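Local atomic coordinates of FAD-linked sulfhydryl oxidase ERV1 (Arabidopsis thaliana, PDB entry 2HJ3), a protein that uses bound FAD to oxidise pairs of thiols to disulfides, passing the electrons to oxygen, and supports import and folding of small cysteine-containing proteins in the mitochondrial intermembrane space. Residues 46-51 and 59-64; 77-82 and 100-105. One frame throughout, in Å; residues are numbered along the deposited sequence.

Both contacts belong to the helical FAD-binding domain of this Erv1/Alr sulfhydryl oxidase, and each holds one end of the cofactor. Interaction 1, where helix 34-50 meets helix 54-66, lies at the isoalloxazine, the redox end; interaction 2, between helix 74-91 and the short helix 102-105, lies at the adenine and its ribose. Their centres are 19 Å apart, on opposite sides of the centre of the chain, and both segments of the first precede those of the second in the sequence. Helices 54-66 and 74-91 follow each other, and they join the two contacts directly: CD1 of Leu-64 packs against CZ2 of Trp-80 at 3.6 Å.

Interaction 1. Residues 46-51 and 59-64; sequences ILSRMY and HFKEIL. With FAD (flavin-adenine dinucleotide), chain K; SO4 (sulfate ion), chain E; SO4 (sulfate ion), chain I; SO4 (sulfate ion), chain G.
The ring of Phe-60 turns its edge to the backbone of helix 34-50, with CD2 3.6 Å from CA of Ser-48 and near the ring plane, while CE2 packs against CB of Leu-47. CG stands anti to the backbone N (chi1 -169°), which sends the ring between that helix and the flavin, and CD1 rests 3.6 Å from the C7M methyl of FAD. Tyr-51, just past the end of helix 34-50, lays one ring face over the dimethylbenzene side of the isoalloxazine, offset toward the ring's rim. The imidazole of His-59 has a partner at both nitrogens: ND1 gives a weak, bent bond to O4 of FAD at 2.8 Å, and NE2, at the ring edge, a straighter one of 2.6 Å to O2 of a sulfate probably from the crystallisation liquor.

The segment axes run roughly antiparallel (149°) and come within 8.4 Å. A small residue suits this spacing: Ser-48 faces helix 54-66, its CB 3.7 Å from CD2 of Leu-64, and its hydroxyl is bonded back to the carbonyl of Thr-45 in its own helix. The extended chain of Lys-61 brings CD near O of Ser-48, and its end comes beside a separate sulfate, CE nearer than NZ. Arg-49 meets that second ion with its guanidinium edge, NE standing 3.0 Å from O1, and its NH1 forms a salt bridge to Asp-39 of the second subunit.

The chemistry divides accordingly. Two aromatic side chains, one with its hydroxyl near C9, line the benzenoid end of the flavin, whereas the imidazole gives the C4 carbonyl a donor. At the rim, NE of Arg-49 and NZ of Lys-61 are 5.4 Å apart; the sulfate bonded by Arg-49, likewise probably from the liquor, may partly balance both charges.

Interaction 2. Residues 77-82 and 100-105; sequences FSQWLC and ERVDAR. With FAD (flavin-adenine dinucleotide), chain K.
The adenosine end of the FAD pocket in this Erv1/Alr helical fold is where helix 74-91 meets the short helix 102-105, next to the disulfide from Cys-82 to Cys-99. Val-102 fills the join: its CG1 touches CB of Cys-82 at 3.5 Å and also approaches N1A of the adenine at 3.8 Å, so one small branched side chain packs against both protein and cofactor. Its other methyl, CG2, has the amide end of Gln-79 close by. Near the start of the contact Ser-78 turns its CB toward the CG2 side of Val-102, while its OG hydrogen-bonds the carbonyl of Gln-74, one turn earlier in its helix.

The adenine is also read by the backbone, N6A giving a weak bond to the carbonyl O of Cys-82. Arg-105, long enough to span from helix to sugar, folds at its second torsion (chi2 69°), which brings NE and the edge of the guanidinium to the ribose. An alanine at this position is likely to leave the ribose hydroxyl without its donor and the adenosine less firmly placed. The arginine's bond is nearly straight, 168° at the hydrogen, with NE 3.0 Å from O2B of FAD.

Interaction 1. Residues 46-51 and 59-64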
loop_
_atom_site.group_PDB
_atom_site.type_symbol
_atom_site.label_atom_id
_atom_site.label_comp_id
_atom_site.label_asym_id
_atom_site.label_seq_id
_atom_site.Cartn_x
_atom_site.Cartn_y
_atom_site.Cartn_z
ATOM N N ILE A 46 -3.707 7.899 -5.073
ATOM C CA ILE A 46 -2.823 8.255 -3.975
ATOM C C ILE A 46 -1.415 7.750 -4.274
ATOM O O ILE A 46 -0.448 8.496 -4.140
ATOM C CB ILE A 46 -3.344 7.683 -2.633
ATOM C CG1 ILE A 46 -4.664 8.384 -2.269
ATOM C CG2 ILE A 46 -2.304 7.876 -1.532
ATOM C CD1 ILE A 46 -5.291 7.903 -0.994
ATOM N N LEU A 47 -1.294 6.498 -4.703
ATOM C CA LEU A 47 0.022 5.948 -5.045
ATOM C C LEU A 47 0.705 6.739 -6.156
ATOM O O LEU A 47 1.923 6.920 -6.138
ATOM C CB LEU A 47 -0.085 4.487 -5.498
ATOM C CG LEU A 47 -0.282 3.403 -4.444
ATOM C CD1 LEU A 47 -0.464 2.067 -5.134
ATOM C CD2 LEU A 47 0.914 3.353 -3.517
ATOM N N SER A 48 -0.071 7.206 -7.131
ATOM C CA SER A 48 0.510 7.964 -8.238
ATOM C C SER A 48 1.196 9.245 -7.754
ATOM O O SER A 48 2.075 9.778 -8.433
ATOM C CB SER A 48 -0.562 8.303 -9.283
ATOM O OG SER A 48 -1.499 9.244 -8.785
ATOM N N ARG A 49 0.796 9.743 -6.585
ATOM C CA ARG A 49 1.413 10.950 -6.028
ATOM C C ARG A 49 2.400 10.633 -4.910
ATOM O O ARG A 49 3.459 11.246 -4.817
ATOM C CB ARG A 49 0.366 11.877 -5.416
ATOM C CG ARG A 49 -0.666 12.438 -6.346
ATOM C CD ARG A 49 -1.806 12.952 -5.501
ATOM N NE ARG A 49 -2.941 13.363 -6.303
ATOM C CZ ARG A 49 -4.198 13.333 -5.879
ATOM N NH1 ARG A 49 -4.475 12.902 -4.656
ATOM N NH2 ARG A 49 -5.175 13.733 -6.681
ATOM N N MET A 50 2.035 9.668 -4.069
ATOM C CA MET A 50 2.815 9.303 -2.892
ATOM C C MET A 50 3.865 8.188 -2.935
ATOM O O MET A 50 4.672 8.096 -2.019
ATOM C CB MET A 50 1.852 8.993 -1.743
ATOM C CG MET A 50 1.814 10.017 -0.618
ATOM S SD MET A 50 1.106 11.613 -1.046
ATOM C CE MET A 50 2.597 12.532 -1.523
ATOM N N TYR A 51 3.865 7.333 -3.951
ATOM C CA TYR A 51 4.854 6.259 -3.982
ATOM C C TYR A 51 6.252 6.816 -3.696
ATOM O O TYR A 51 6.737 7.694 -4.408
ATOM C CB TYR A 51 4.828 5.540 -5.328
ATOM C CG TYR A 51 5.625 4.257 -5.319
ATOM C CD1 TYR A 51 5.253 3.193 -4.496
ATOM C CD2 TYR A 51 6.763 4.116 -6.104
ATOM C CE1 TYR A 51 5.995 2.019 -4.457
ATOM C CE2 TYR A 51 7.520 2.946 -6.069
ATOM C CZ TYR A 51 7.131 1.900 -5.244
ATOM O OH TYR A 51 7.884 0.748 -5.195
ATOM N N HIS A 59 6.161 7.644 -13.424
ATOM C CA HIS A 59 5.791 6.641 -14.418
ATOM C C HIS A 59 4.420 6.063 -14.133
ATOM O O HIS A 59 3.605 5.895 -15.044
ATOM C CB HIS A 59 6.820 5.515 -14.449
ATOM C CG HIS A 59 8.127 5.914 -15.057
ATOM N ND1 HIS A 59 9.226 5.082 -15.072
ATOM C CD2 HIS A 59 8.510 7.055 -15.675
ATOM C CE1 HIS A 59 10.231 5.695 -15.670
ATOM N NE2 HIS A 59 9.822 6.894 -16.045
ATOM N N PHE A 60 4.170 5.764 -12.862
ATOM C CA PHE A 60 2.887 5.206 -12.452
ATOM C C PHE A 60 1.791 6.210 -12.774
ATOM O O PHE A 60 0.698 5.836 -13.205
ATOM C CB PHE A 60 2.891 4.895 -10.951
ATOM C CG PHE A 60 1.712 4.084 -10.499
ATOM C CD1 PHE A 60 1.567 2.758 -10.903
ATOM C CD2 PHE A 60 0.735 4.645 -9.687
ATOM C CE1 PHE A 60 0.459 2.003 -10.501
ATOM C CE2 PHE A 60 -0.372 3.907 -9.282
ATOM C CZ PHE A 60 -0.509 2.588 -9.689
ATOM N N LYS A 61 2.095 7.487 -12.571
ATOM C CA LYS A 61 1.150 8.567 -12.839
ATOM C C LYS A 61 0.780 8.547 -14.330
ATOM O O LYS A 61 -0.395 8.608 -14.688
ATOM C CB LYS A 61 1.794 9.901 -12.459
ATOM C CG LYS A 61 0.834 10.991 -12.033
ATOM C CD LYS A 61 1.595 12.061 -11.251
ATOM C CE LYS A 61 0.661 12.993 -10.502
ATOM N NZ LYS A 61 1.392 13.837 -9.508
ATOM N N GLU A 62 1.794 8.451 -15.189
ATOM C CA GLU A 62 1.593 8.393 -16.638
ATOM C C GLU A 62 0.741 7.181 -16.984
ATOM O O GLU A 62 -0.301 7.305 -17.627
ATOM C CB GLU A 62 2.936 8.273 -17.359
ATOM C CG GLU A 62 3.833 9.492 -17.255
ATOM C CD GLU A 62 5.279 9.177 -17.605
ATOM O OE1 GLU A 62 5.513 8.473 -18.618
ATOM O OE2 GLU A 62 6.181 9.639 -16.872
ATOM N N ILE A 63 1.193 6.006 -16.549
ATOM C CA ILE A 63 0.476 4.766 -16.805
ATOM C C ILE A 63 -0.972 4.871 -16.354
ATOM O O ILE A 63 -1.885 4.441 -17.055
ATOM C CB ILE A 63 1.143 3.587 -16.081
ATOM C CG1 ILE A 63 2.536 3.356 -16.660
ATOM C CG2 ILE A 63 0.295 2.337 -16.219
ATOM C CD1 ILE A 63 3.370 2.410 -15.862
ATOM N N LEU A 64 -1.180 5.457 -15.183
ATOM C CA LEU A 64 -2.523 5.612 -14.640
ATOM C C LEU A 64 -3.366 6.556 -15.515
ATOM O O LEU A 64 -4.554 6.319 -15.735
ATOM C CB LEU A 64 -2.425 6.135 -13.204
ATOM C CG LEU A 64 -3.654 5.990 -12.309
ATOM C CD1 LEU A 64 -4.070 4.524 -12.252
ATOM C CD2 LEU A 64 -3.337 6.513 -10.915
HETATM P PA FAD K . 8.838 -7.142 -9.252
HETATM O O1A FAD K . 8.588 -6.429 -10.535
HETATM O O2A FAD K . 9.126 -6.477 -7.946
HETATM O O5B FAD K . 8.112 -8.427 -8.743
HETATM C C5B FAD K . 7.188 -8.988 -7.828
HETATM C C4B FAD K . 7.302 -10.451 -8.201
HETATM O O4B FAD K . 5.879 -10.552 -8.475
HETATM C C3B FAD K . 8.017 -11.271 -9.312
HETATM O O3B FAD K . 9.274 -11.812 -8.906
HETATM C C2B FAD K . 6.976 -12.197 -9.766
HETATM O O2B FAD K . 6.781 -13.331 -8.979
HETATM C C1B FAD K . 5.744 -11.286 -9.699
HETATM N N9A FAD K . 5.270 -10.538 -10.825
HETATM C C8A FAD K . 5.909 -9.953 -11.946
HETATM N N7A FAD K . 5.201 -9.366 -12.864
HETATM C C5A FAD K . 3.906 -9.510 -12.381
HETATM C C6A FAD K . 2.622 -9.175 -12.857
HETATM N N6A FAD K . 2.524 -8.604 -14.075
HETATM N N1A FAD K . 1.523 -9.533 -12.086
HETATM C C2A FAD K . 1.570 -10.232 -10.924
HETATM N N3A FAD K . 2.865 -10.520 -10.443
HETATM C C4A FAD K . 3.991 -10.157 -11.236
HETATM N N1 FAD K . 11.403 0.779 -10.589
HETATM C C2 FAD K . 12.189 1.553 -11.423
HETATM O O2 FAD K . 13.422 1.408 -11.526
HETATM N N3 FAD K . 11.418 2.466 -12.124
HETATM C C4 FAD K . 10.011 2.595 -12.022
HETATM O O4 FAD K . 9.578 3.589 -12.693
HETATM C C4X FAD K . 9.280 1.776 -11.178
HETATM N N5 FAD K . 7.874 1.900 -10.901
HETATM C C5X FAD K . 7.128 1.187 -9.932
HETATM C C6 FAD K . 5.767 1.483 -9.698
HETATM C C7 FAD K . 5.072 0.773 -8.673
HETATM C C7M FAD K . 3.614 1.185 -8.416
HETATM C C8 FAD K . 5.717 -0.250 -7.909
HETATM C C8M FAD K . 5.145 -1.171 -6.838
HETATM C C9 FAD K . 7.073 -0.505 -8.156
HETATM C C9A FAD K . 7.862 0.194 -9.104
HETATM N N10 FAD K . 9.277 0.087 -9.547
HETATM C C10 FAD K . 10.034 0.833 -10.418
HETATM C "C1'" FAD K . 9.986 -1.055 -9.073
HETATM C "C2'" FAD K . 9.971 -2.325 -9.858
HETATM O "O2'" FAD K . 8.717 -2.431 -10.607
HETATM C "C3'" FAD K . 10.483 -3.538 -9.144
HETATM O "O3'" FAD K . 9.578 -3.850 -8.098
HETATM C "C4'" FAD K . 11.927 -3.894 -8.829
HETATM O "O4'" FAD K . 12.766 -3.559 -9.969
HETATM C "C5'" FAD K . 12.229 -5.311 -8.555
HETATM O "O5'" FAD K . 11.961 -6.249 -9.602
HETATM P P FAD K . 11.773 -7.770 -9.296
HETATM O O1P FAD K . 12.406 -8.161 -10.552
HETATM O O2P FAD K . 12.232 -8.263 -7.977
HETATM O O3P FAD K . 10.182 -7.956 -9.515
HETATM S S SO4 E . -2.785 14.377 -9.979
HETATM O O1 SO4 E . -2.805 15.127 -8.707
HETATM O O2 SO4 E . -1.788 14.991 -10.882
HETATM O O3 SO4 E . -2.422 12.967 -9.719
HETATM O O4 SO4 E . -4.124 14.428 -10.601
HETATM S S SO4 I . 9.912 10.138 -17.761
HETATM O O1 SO4 I . 9.189 10.559 -16.544
HETATM O O2 SO4 I . 10.620 8.870 -17.504
HETATM O O3 SO4 I . 8.951 9.958 -18.868
HETATM O O4 SO4 I . 10.899 11.174 -18.124
HETATM S S SO4 G . -8.741 12.847 -6.247
HETATM O O1 SO4 G . -8.404 14.272 -6.007
HETATM O O2 SO4 G . -8.228 12.437 -7.571
HETATM O O3 SO4 G . -8.123 12.011 -5.190
HETATM O O4 SO4 G . -10.209 12.664 -6.236
#

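Interaction 2. Residues 77-82 and 100-105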
loop_
_atom_site.group_PDB
_atom_site.type_symbol
_atom_site.label_atom_id
_atom_site.label_comp_id
_atom_site.label_asym_id
_atom_site.label_seq_id
_atom_site.Cartn_x
_atom_site.Cartn_y
_atom_site.Cartn_z
ATOM N N PHE A 77 -9.655 -6.008 -12.101
ATOM C CA PHE A 77 -8.644 -5.378 -11.257
ATOM C C PHE A 77 -7.346 -6.189 -11.261
ATOM O O PHE A 77 -6.267 -5.630 -11.419
ATOM C CB PHE A 77 -9.195 -5.211 -9.837
ATOM C CG PHE A 77 -8.321 -4.379 -8.941
ATOM C CD1 PHE A 77 -7.657 -3.259 -9.439
ATOM C CD2 PHE A 77 -8.159 -4.713 -7.600
ATOM C CE1 PHE A 77 -6.841 -2.486 -8.612
ATOM C CE2 PHE A 77 -7.347 -3.948 -6.766
ATOM C CZ PHE A 77 -6.687 -2.834 -7.271
ATOM N N SER A 78 -7.457 -7.507 -11.107
ATOM C CA SER A 78 -6.287 -8.389 -11.132
ATOM C C SER A 78 -5.531 -8.212 -12.435
ATOM O O SER A 78 -4.313 -8.044 -12.441
ATOM C CB SER A 78 -6.699 -9.855 -11.057
ATOM O OG SER A 78 -7.519 -10.108 -9.947
ATOM N N GLN A 79 -6.265 -8.272 -13.543
ATOM C CA GLN A 79 -5.668 -8.136 -14.869
ATOM C C GLN A 79 -5.039 -6.765 -15.025
ATOM O O GLN A 79 -3.856 -6.646 -15.349
ATOM C CB GLN A 79 -6.729 -8.339 -15.952
ATOM C CG GLN A 79 -7.365 -9.721 -15.954
ATOM C CD GLN A 79 -6.377 -10.806 -16.322
ATOM O OE1 GLN A 79 -6.371 -11.880 -15.717
ATOM N NE2 GLN A 79 -5.538 -10.539 -17.325
ATOM N N TRP A 80 -5.834 -5.728 -14.786
ATOM C CA TRP A 80 -5.350 -4.365 -14.909
ATOM C C TRP A 80 -4.037 -4.167 -14.153
ATOM O O TRP A 80 -3.073 -3.621 -14.693
ATOM C CB TRP A 80 -6.396 -3.380 -14.378
ATOM C CG TRP A 80 -5.907 -1.967 -14.396
ATOM C CD1 TRP A 80 -5.843 -1.136 -15.472
ATOM C CD2 TRP A 80 -5.325 -1.253 -13.302
ATOM N NE1 TRP A 80 -5.251 0.058 -15.120
ATOM C CE2 TRP A 80 -4.922 0.011 -13.793
ATOM C CE3 TRP A 80 -5.103 -1.558 -11.954
ATOM C CZ2 TRP A 80 -4.308 0.970 -12.984
ATOM C CZ3 TRP A 80 -4.493 -0.607 -11.148
ATOM C CH2 TRP A 80 -4.102 0.644 -11.667
ATOM N N LEU A 81 -4.000 -4.616 -12.903
ATOM C CA LEU A 81 -2.801 -4.464 -12.079
ATOM C C LEU A 81 -1.616 -5.218 -12.681
ATOM O O LEU A 81 -0.472 -4.796 -12.550
ATOM C CB LEU A 81 -3.079 -4.962 -10.658
ATOM C CG LEU A 81 -2.126 -4.498 -9.555
ATOM C CD1 LEU A 81 -1.990 -2.981 -9.566
ATOM C CD2 LEU A 81 -2.660 -4.973 -8.220
ATOM N N CYS A 82 -1.901 -6.334 -13.346
ATOM C CA CYS A 82 -0.856 -7.131 -13.981
ATOM C C CYS A 82 -0.325 -6.413 -15.216
ATOM O O CYS A 82 0.881 -6.439 -15.493
ATOM C CB CYS A 82 -1.404 -8.507 -14.363
ATOM S SG CYS A 82 -0.280 -9.547 -15.356
ATOM N N GLU A 100 -2.821 -14.165 -17.458
ATOM C CA GLU A 100 -3.889 -15.149 -17.368
ATOM C C GLU A 100 -3.586 -16.035 -16.185
ATOM O O GLU A 100 -4.431 -16.797 -15.726
ATOM C CB GLU A 100 -3.938 -16.000 -18.626
ATOM C CG GLU A 100 -4.256 -15.223 -19.870
ATOM C CD GLU A 100 -3.696 -15.896 -21.099
ATOM O OE1 GLU A 100 -4.028 -17.082 -21.344
ATOM O OE2 GLU A 100 -2.917 -15.231 -21.813
ATOM N N ARG A 101 -2.359 -15.917 -15.699
ATOM C CA ARG A 101 -1.893 -16.698 -14.568
ATOM C C ARG A 101 -1.826 -15.893 -13.278
ATOM O O ARG A 101 -1.389 -16.434 -12.262
ATOM C CB ARG A 101 -0.491 -17.259 -14.841
ATOM C CG ARG A 101 -0.367 -18.290 -15.964
ATOM C CD ARG A 101 1.116 -18.621 -16.179
ATOM N NE ARG A 101 1.351 -19.663 -17.178
ATOM C CZ ARG A 101 2.548 -19.961 -17.686
ATOM N NH1 ARG A 101 3.630 -19.295 -17.294
ATOM N NH2 ARG A 101 2.667 -20.934 -18.581
ATOM N N VAL A 102 -2.232 -14.619 -13.289
ATOM C CA VAL A 102 -2.151 -13.838 -12.048
ATOM C C VAL A 102 -2.798 -14.561 -10.889
ATOM O O VAL A 102 -2.223 -14.628 -9.809
ATOM C CB VAL A 102 -2.811 -12.432 -12.135
ATOM C CG1 VAL A 102 -1.750 -11.383 -12.395
ATOM C CG2 VAL A 102 -3.883 -12.410 -13.194
ATOM N N ASP A 103 -3.993 -15.103 -11.113
ATOM C CA ASP A 103 -4.703 -15.820 -10.060
ATOM C C ASP A 103 -3.948 -17.060 -9.591
ATOM O O ASP A 103 -4.176 -17.551 -8.486
ATOM C CB ASP A 103 -6.109 -16.211 -10.522
ATOM C CG ASP A 103 -7.044 -15.027 -10.598
ATOM O OD1 ASP A 103 -6.684 -13.947 -10.093
ATOM O OD2 ASP A 103 -8.147 -15.168 -11.152
ATOM N N ALA A 104 -3.050 -17.563 -10.426
ATOM C CA ALA A 104 -2.265 -18.734 -10.057
ATOM C C ALA A 104 -1.066 -18.278 -9.224
ATOM O O ALA A 104 -0.595 -18.999 -8.346
ATOM C CB ALA A 104 -1.795 -19.477 -11.313
ATOM N N ARG A 105 -0.584 -17.070 -9.507
ATOM C CA ARG A 105 0.550 -16.497 -8.791
ATOM C C ARG A 105 0.118 -15.808 -7.484
ATOM O O ARG A 105 0.875 -15.787 -6.508
ATOM C CB ARG A 105 1.286 -15.500 -9.700
ATOM C CG ARG A 105 2.371 -14.689 -9.003
ATOM C CD ARG A 105 3.569 -15.540 -8.597
ATOM N NE ARG A 105 4.516 -14.794 -7.767
ATOM C CZ ARG A 105 4.357 -14.573 -6.462
ATOM N NH1 ARG A 105 3.290 -15.045 -5.829
ATOM N NH2 ARG A 105 5.262 -13.871 -5.789
HETATM P PA FAD K . 8.838 -7.142 -9.252
HETATM O O1A FAD K . 8.588 -6.429 -10.535
HETATM O O2A FAD K . 9.126 -6.477 -7.946
HETATM O O5B FAD K . 8.112 -8.427 -8.743
HETATM C C5B FAD K . 7.188 -8.988 -7.828
HETATM C C4B FAD K . 7.302 -10.451 -8.201
HETATM O O4B FAD K . 5.879 -10.552 -8.475
HETATM C C3B FAD K . 8.017 -11.271 -9.312
HETATM O O3B FAD K . 9.274 -11.812 -8.906
HETATM C C2B FAD K . 6.976 -12.197 -9.766
HETATM O O2B FAD K . 6.781 -13.331 -8.979
HETATM C C1B FAD K . 5.744 -11.286 -9.699
HETATM N N9A FAD K . 5.270 -10.538 -10.825
HETATM C C8A FAD K . 5.909 -9.953 -11.946
HETATM N N7A FAD K . 5.201 -9.366 -12.864
HETATM C C5A FAD K . 3.906 -9.510 -12.381
HETATM C C6A FAD K . 2.622 -9.175 -12.857
HETATM N N6A FAD K . 2.524 -8.604 -14.075
HETATM N N1A FAD K . 1.523 -9.533 -12.086
HETATM C C2A FAD K . 1.570 -10.232 -10.924
HETATM N N3A FAD K . 2.865 -10.520 -10.443
HETATM C C4A FAD K . 3.991 -10.157 -11.236
HETATM N N1 FAD K . 11.403 0.779 -10.589
HETATM C C2 FAD K . 12.189 1.553 -11.423
HETATM O O2 FAD K . 13.422 1.408 -11.526
HETATM N N3 FAD K . 11.418 2.466 -12.124
HETATM C C4 FAD K . 10.011 2.595 -12.022
HETATM O O4 FAD K . 9.578 3.589 -12.693
HETATM C C4X FAD K . 9.280 1.776 -11.178
HETATM N N5 FAD K . 7.874 1.900 -10.901
HETATM C C5X FAD K . 7.128 1.187 -9.932
HETATM C C6 FAD K . 5.767 1.483 -9.698
HETATM C C7 FAD K . 5.072 0.773 -8.673
HETATM C C7M FAD K . 3.614 1.185 -8.416
HETATM C C8 FAD K . 5.717 -0.250 -7.909
HETATM C C8M FAD K . 5.145 -1.171 -6.838
HETATM C C9 FAD K . 7.073 -0.505 -8.156
HETATM C C9A FAD K . 7.862 0.194 -9.104
HETATM N N10 FAD K . 9.277 0.087 -9.547
HETATM C C10 FAD K . 10.034 0.833 -10.418
HETATM C "C1'" FAD K . 9.986 -1.055 -9.073
HETATM C "C2'" FAD K . 9.971 -2.325 -9.858
HETATM O "O2'" FAD K . 8.717 -2.431 -10.607
HETATM C "C3'" FAD K . 10.483 -3.538 -9.144
HETATM O "O3'" FAD K . 9.578 -3.850 -8.098
HETATM C "C4'" FAD K . 11.927 -3.894 -8.829
HETATM O "O4'" FAD K . 12.766 -3.559 -9.969
HETATM C "C5'" FAD K . 12.229 -5.311 -8.555
HETATM O "O5'" FAD K . 11.961 -6.249 -9.602
HETATM P P FAD K . 11.773 -7.770 -9.296
HETATM O O1P FAD K . 12.406 -8.161 -10.552
HETATM O O2P FAD K . 12.232 -8.263 -7.977
HETATM O O3P FAD K . 10.182 -7.956 -9.515
#